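Local coordinates for protein dehydroquinate synthase (Thermus thermophilus, PDB 1UJN) that probably catalyses the conversion of 3-deoxy-D-arabino-heptulosonate 7-phosphate to dehydroquinate in the shikimate pathway, using NAD and cobalt or zinc, at residues F167-F175 / P273-L281. Sequence-based numbering, arbitrary orientation.
Sequences FKEGLVEAF and PVRRLLLWL
Lys168 lies along one face of the Trp280 indole, and Leu171 meets the same ring at its edge, CD1 reaching CH2 at 3.2 Å. With CG anti to the carbonyl carbon (chi1 -64°) and an extended chain beyond, the lysine runs its methylenes over the six-membered ring, CD 3.8 Å from that centroid, and sets NZ over the five-membered ring in a cation-pi contact. From there NZ donates a 2.8 Å hydrogen bond to Trp280 O, tilted 26° from the carbonyl plane. Cutting Lys168 back to an alanine would strip off everything beyond CB, and is likely to bare much of this indole face and deprive Trp280 O of its lysine donor. Farther along, Phe175 presents a face to Leu277 CD2, 3.9 Å from the ring centroid, while its CZ meets Pro273 CB and, obliquely, Pro273 O. Between the two rings Val172 CG2 packs on Leu281 CD2 at 3.7 Å. The helices run nearly antiparallel, 170° between segments. Glu173, a predicted zinc ligand, takes no part here; its side chain touches His247, another predicted ligand. The chemistry thus divides: an apolar seam joins Glu173's helix to 273-281, and Lys168 ties down the C-terminal turn of helix 271-281 by charge, ring face and carbonyl together.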
ATOM      1  N   PHE A 167     -13.830 -14.212 -23.526  1.00 20.73           N
ATOM      2  CA  PHE A 167     -13.820 -13.053 -24.412  1.00 21.82           C
ATOM      3  C   PHE A 167     -15.125 -12.283 -24.237  1.00 20.29           C
ATOM      4  O   PHE A 167     -15.132 -11.060 -24.125  1.00 20.08           O
ATOM      5  CB  PHE A 167     -13.672 -13.512 -25.871  1.00 22.57           C
ATOM      6  CG  PHE A 167     -13.828 -12.405 -26.877  1.00 23.51           C
ATOM      7  CD1 PHE A 167     -15.038 -12.206 -27.532  1.00 24.56           C
ATOM      8  CD2 PHE A 167     -12.764 -11.556 -27.165  1.00 24.53           C
ATOM      9  CE1 PHE A 167     -15.186 -11.179 -28.458  1.00 26.17           C
ATOM     10  CE2 PHE A 167     -12.901 -10.523 -28.092  1.00 24.89           C
ATOM     11  CZ  PHE A 167     -14.112 -10.334 -28.739  1.00 26.05           C
ATOM     12  N   LYS A 168     -16.230 -13.015 -24.198  1.00 20.27           N
ATOM     13  CA  LYS A 168     -17.547 -12.402 -24.049  1.00 21.10           C
ATOM     14  C   LYS A 168     -17.785 -11.793 -22.675  1.00 21.06           C
ATOM     15  O   LYS A 168     -18.502 -10.801 -22.551  1.00 23.01           O
ATOM     16  CB  LYS A 168     -18.639 -13.426 -24.362  1.00 22.73           C
ATOM     17  CG  LYS A 168     -18.616 -13.895 -25.806  1.00 24.71           C
ATOM     18  CD  LYS A 168     -19.867 -14.711 -26.148  1.00 30.39           C
ATOM     19  CE  LYS A 168     -19.936 -15.009 -27.641  1.00 30.70           C
ATOM     20  NZ  LYS A 168     -21.143 -15.808 -27.985  1.00 35.76           N
ATOM     21  N   GLU A 169     -17.194 -12.380 -21.638  1.00 22.83           N
ATOM     22  CA  GLU A 169     -17.360 -11.837 -20.288  1.00 27.82           C
ATOM     23  C   GLU A 169     -16.989 -10.364 -20.263  1.00 28.93           C
ATOM     24  O   GLU A 169     -17.675  -9.552 -19.642  1.00 27.63           O
ATOM     25  CB  GLU A 169     -16.464 -12.558 -19.293  1.00 30.60           C
ATOM     26  CG  GLU A 169     -17.003 -13.847 -18.775  1.00 34.29           C
ATOM     27  CD  GLU A 169     -16.179 -14.342 -17.607  1.00 37.44           C
ATOM     28  OE1 GLU A 169     -15.539 -15.404 -17.745  1.00 39.08           O
ATOM     29  OE2 GLU A 169     -16.162 -13.655 -16.560  1.00 36.45           O
ATOM     30  N   GLY A 170     -15.887 -10.031 -20.929  1.00 29.46           N
ATOM     31  CA  GLY A 170     -15.441  -8.650 -20.976  1.00 30.65           C
ATOM     32  C   GLY A 170     -16.402  -7.750 -21.728  1.00 32.31           C
ATOM     33  O   GLY A 170     -16.565  -6.573 -21.390  1.00 34.62           O
ATOM     34  N   LEU A 171     -17.050  -8.289 -22.754  1.00 29.90           N
ATOM     35  CA  LEU A 171     -17.986  -7.485 -23.522  1.00 29.26           C
ATOM     36  C   LEU A 171     -19.204  -7.120 -22.676  1.00 30.71           C
ATOM     37  O   LEU A 171     -19.882  -6.139 -22.958  1.00 27.74           O
ATOM     38  CB  LEU A 171     -18.414  -8.223 -24.793  1.00 29.63           C
ATOM     39  CG  LEU A 171     -17.251  -8.605 -25.718  1.00 32.17           C
ATOM     40  CD1 LEU A 171     -17.788  -8.978 -27.090  1.00 31.17           C
ATOM     41  CD2 LEU A 171     -16.280  -7.446 -25.837  1.00 31.50           C
ATOM     42  N   VAL A 172     -19.476  -7.911 -21.639  1.00 29.94           N
ATOM     43  CA  VAL A 172     -20.606  -7.635 -20.755  1.00 29.31           C
ATOM     44  C   VAL A 172     -20.337  -6.343 -19.990  1.00 29.39           C
ATOM     45  O   VAL A 172     -21.226  -5.507 -19.827  1.00 29.90           O
ATOM     46  CB  VAL A 172     -20.829  -8.780 -19.735  1.00 28.72           C
ATOM     47  CG1 VAL A 172     -21.852  -8.353 -18.678  1.00 27.08           C
ATOM     48  CG2 VAL A 172     -21.314 -10.026 -20.459  1.00 29.53           C
ATOM     49  N   GLU A 173     -19.100  -6.187 -19.529  1.00 28.37           N
ATOM     50  CA  GLU A 173     -18.701  -5.003 -18.786  1.00 29.29           C
ATOM     51  C   GLU A 173     -18.813  -3.761 -19.673  1.00 28.53           C
ATOM     52  O   GLU A 173     -19.183  -2.683 -19.203  1.00 28.79           O
ATOM     53  CB  GLU A 173     -17.261  -5.158 -18.295  1.00 32.54           C
ATOM     54  CG  GLU A 173     -17.026  -4.662 -16.875  1.00 38.17           C
ATOM     55  CD  GLU A 173     -17.721  -5.522 -15.828  1.00 39.44           C
ATOM     56  OE1 GLU A 173     -17.075  -6.440 -15.279  1.00 42.36           O
ATOM     57  OE2 GLU A 173     -18.915  -5.287 -15.558  1.00 41.18           O
ATOM     58  N   ALA A 174     -18.485  -3.917 -20.954  1.00 26.59           N
ATOM     59  CA  ALA A 174     -18.566  -2.810 -21.904  1.00 24.75           C
ATOM     60  C   ALA A 174     -20.041  -2.435 -22.067  1.00 25.23           C
ATOM     61  O   ALA A 174     -20.404  -1.256 -22.109  1.00 24.64           O
ATOM     62  CB  ALA A 174     -17.974  -3.231 -23.247  1.00 25.22           C
ATOM     63  N   PHE A 175     -20.879  -3.460 -22.159  1.00 24.60           N
ATOM     64  CA  PHE A 175     -22.321  -3.299 -22.301  1.00 25.64           C
ATOM     65  C   PHE A 175     -22.824  -2.486 -21.113  1.00 25.29           C
ATOM     66  O   PHE A 175     -23.653  -1.588 -21.259  1.00 26.21           O
ATOM     67  CB  PHE A 175     -22.985  -4.677 -22.307  1.00 26.14           C
ATOM     68  CG  PHE A 175     -24.471  -4.641 -22.517  1.00 28.45           C
ATOM     69  CD1 PHE A 175     -25.012  -4.841 -23.784  1.00 28.35           C
ATOM     70  CD2 PHE A 175     -25.331  -4.414 -21.449  1.00 29.11           C
ATOM     71  CE1 PHE A 175     -26.393  -4.818 -23.987  1.00 29.52           C
ATOM     72  CE2 PHE A 175     -26.715  -4.389 -21.638  1.00 28.68           C
ATOM     73  CZ  PHE A 175     -27.245  -4.591 -22.911  1.00 29.09           C
ATOM     74  N   PRO A 273     -32.633  -5.118 -24.898  1.00 39.36           N
ATOM     75  CA  PRO A 273     -31.175  -5.102 -25.040  1.00 38.08           C
ATOM     76  C   PRO A 273     -30.500  -6.153 -24.157  1.00 37.24           C
ATOM     77  O   PRO A 273     -29.563  -6.830 -24.585  1.00 36.98           O
ATOM     78  CB  PRO A 273     -30.801  -3.681 -24.621  1.00 38.74           C
ATOM     79  CG  PRO A 273     -32.031  -2.890 -24.949  1.00 39.75           C
ATOM     80  CD  PRO A 273     -33.130  -3.796 -24.480  1.00 38.96           C
ATOM     81  N   VAL A 274     -30.986  -6.289 -22.926  1.00 35.28           N
ATOM     82  CA  VAL A 274     -30.412  -7.250 -21.990  1.00 33.07           C
ATOM     83  C   VAL A 274     -30.749  -8.691 -22.370  1.00 33.89           C
ATOM     84  O   VAL A 274     -29.928  -9.585 -22.185  1.00 33.95           O
ATOM     85  CB  VAL A 274     -30.879  -6.966 -20.542  1.00 31.57           C
ATOM     86  CG1 VAL A 274     -30.293  -7.999 -19.586  1.00 31.71           C
ATOM     87  CG2 VAL A 274     -30.439  -5.565 -20.127  1.00 28.01           C
ATOM     88  N   ARG A 275     -31.949  -8.926 -22.896  1.00 35.31           N
ATOM     89  CA  ARG A 275     -32.309 -10.282 -23.299  1.00 38.79           C
ATOM     90  C   ARG A 275     -31.362 -10.703 -24.420  1.00 39.49           C
ATOM     91  O   ARG A 275     -30.833 -11.817 -24.411  1.00 39.81           O
ATOM     92  CB  ARG A 275     -33.757 -10.355 -23.790  1.00 39.41           C
ATOM     93  CG  ARG A 275     -34.809 -10.059 -22.733  1.00 41.67           C
ATOM     94  CD  ARG A 275     -36.163 -10.636 -23.141  1.00 43.38           C
ATOM     95  NE  ARG A 275     -37.251 -10.178 -22.283  1.00 45.67           N
ATOM     96  CZ  ARG A 275     -37.935  -9.053 -22.477  1.00 45.87           C
ATOM     97  NH1 ARG A 275     -37.649  -8.265 -23.505  1.00 46.48           N
ATOM     98  NH2 ARG A 275     -38.901  -8.714 -21.637  1.00 46.90           N
ATOM     99  N   ARG A 276     -31.151  -9.802 -25.377  1.00 41.16           N
ATOM    100  CA  ARG A 276     -30.247 -10.064 -26.494  1.00 41.87           C
ATOM    101  C   ARG A 276     -28.873 -10.442 -25.960  1.00 41.17           C
ATOM    102  O   ARG A 276     -28.273 -11.426 -26.396  1.00 42.57           O
ATOM    103  CB  ARG A 276     -30.104  -8.827 -27.389  1.00 43.70           C
ATOM    104  CG  ARG A 276     -31.054  -8.777 -28.570  1.00 45.32           C
ATOM    105  CD  ARG A 276     -30.571  -7.787 -29.628  1.00 46.97           C
ATOM    106  NE  ARG A 276     -30.627  -6.394 -29.186  1.00 47.48           N
ATOM    107  CZ  ARG A 276     -31.753  -5.728 -28.939  1.00 48.72           C
ATOM    108  NH1 ARG A 276     -32.931  -6.323 -29.085  1.00 49.06           N
ATOM    109  NH2 ARG A 276     -31.701  -4.462 -28.548  1.00 48.94           N
ATOM    110  N   LEU A 277     -28.380  -9.641 -25.020  1.00 38.64           N
ATOM    111  CA  LEU A 277     -27.079  -9.864 -24.404  1.00 36.06           C
ATOM    112  C   LEU A 277     -26.963 -11.272 -23.833  1.00 34.79           C
ATOM    113  O   LEU A 277     -25.965 -11.962 -24.056  1.00 34.44           O
ATOM    114  CB  LEU A 277     -26.847  -8.848 -23.279  1.00 34.03           C
ATOM    115  CG  LEU A 277     -25.593  -9.074 -22.424  1.00 33.55           C
ATOM    116  CD1 LEU A 277     -24.355  -8.794 -23.261  1.00 33.65           C
ATOM    117  CD2 LEU A 277     -25.615  -8.171 -21.203  1.00 31.76           C
ATOM    118  N   LEU A 278     -27.987 -11.686 -23.091  1.00 32.57           N
ATOM    119  CA  LEU A 278     -28.010 -13.006 -22.462  1.00 31.80           C
ATOM    120  C   LEU A 278     -28.060 -14.177 -23.436  1.00 33.38           C
ATOM    121  O   LEU A 278     -27.482 -15.229 -23.169  1.00 31.46           O
ATOM    122  CB  LEU A 278     -29.188 -13.095 -21.488  1.00 30.75           C
ATOM    123  CG  LEU A 278     -29.045 -12.221 -20.235  1.00 30.48           C
ATOM    124  CD1 LEU A 278     -30.364 -12.176 -19.473  1.00 30.85           C
ATOM    125  CD2 LEU A 278     -27.934 -12.772 -19.354  1.00 29.48           C
ATOM    126  N   LEU A 279     -28.759 -14.008 -24.556  1.00 33.88           N
ATOM    127  CA  LEU A 279     -28.845 -15.077 -25.550  1.00 36.52           C
ATOM    128  C   LEU A 279     -27.501 -15.233 -26.248  1.00 36.84           C
ATOM    129  O   LEU A 279     -27.036 -16.344 -26.491  1.00 39.10           O
ATOM    130  CB  LEU A 279     -29.933 -14.767 -26.579  1.00 38.33           C
ATOM    131  CG  LEU A 279     -31.371 -14.826 -26.064  1.00 40.54           C
ATOM    132  CD1 LEU A 279     -32.333 -14.593 -27.221  1.00 43.09           C
ATOM    133  CD2 LEU A 279     -31.631 -16.181 -25.425  1.00 42.38           C
ATOM    134  N   TRP A 280     -26.883 -14.104 -26.567  1.00 36.69           N
ATOM    135  CA  TRP A 280     -25.583 -14.087 -27.220  1.00 36.36           C
ATOM    136  C   TRP A 280     -24.516 -14.615 -26.260  1.00 36.19           C
ATOM    137  O   TRP A 280     -23.604 -15.340 -26.657  1.00 35.54           O
ATOM    138  CB  TRP A 280     -25.249 -12.652 -27.628  1.00 37.87           C
ATOM    139  CG  TRP A 280     -23.849 -12.443 -28.086  1.00 38.52           C
ATOM    140  CD1 TRP A 280     -23.330 -12.744 -29.312  1.00 39.10           C
ATOM    141  CD2 TRP A 280     -22.782 -11.862 -27.329  1.00 37.82           C
ATOM    142  NE1 TRP A 280     -22.006 -12.382 -29.367  1.00 38.03           N
ATOM    143  CE2 TRP A 280     -21.643 -11.839 -28.163  1.00 38.98           C
ATOM    144  CE3 TRP A 280     -22.677 -11.359 -26.024  1.00 38.79           C
ATOM    145  CZ2 TRP A 280     -20.411 -11.330 -27.737  1.00 38.19           C
ATOM    146  CZ3 TRP A 280     -21.455 -10.853 -25.598  1.00 39.51           C
ATOM    147  CH2 TRP A 280     -20.337 -10.842 -26.455  1.00 40.09           C
ATOM    148  N   LEU A 281     -24.654 -14.260 -24.986  1.00 33.97           N
ATOM    149  CA  LEU A 281     -23.695 -14.662 -23.964  1.00 33.55           C
ATOM    150  C   LEU A 281     -23.732 -16.145 -23.601  1.00 34.16           C
ATOM    151  O   LEU A 281     -22.684 -16.762 -23.394  1.00 33.91           O
ATOM    152  CB  LEU A 281     -23.911 -13.823 -22.701  1.00 31.92           C
ATOM    153  CG  LEU A 281     -22.860 -13.917 -21.596  1.00 33.67           C
ATOM    154  CD1 LEU A 281     -21.526 -13.403 -22.115  1.00 31.13           C
ATOM    155  CD2 LEU A 281     -23.312 -13.096 -20.394  1.00 32.63           C
TER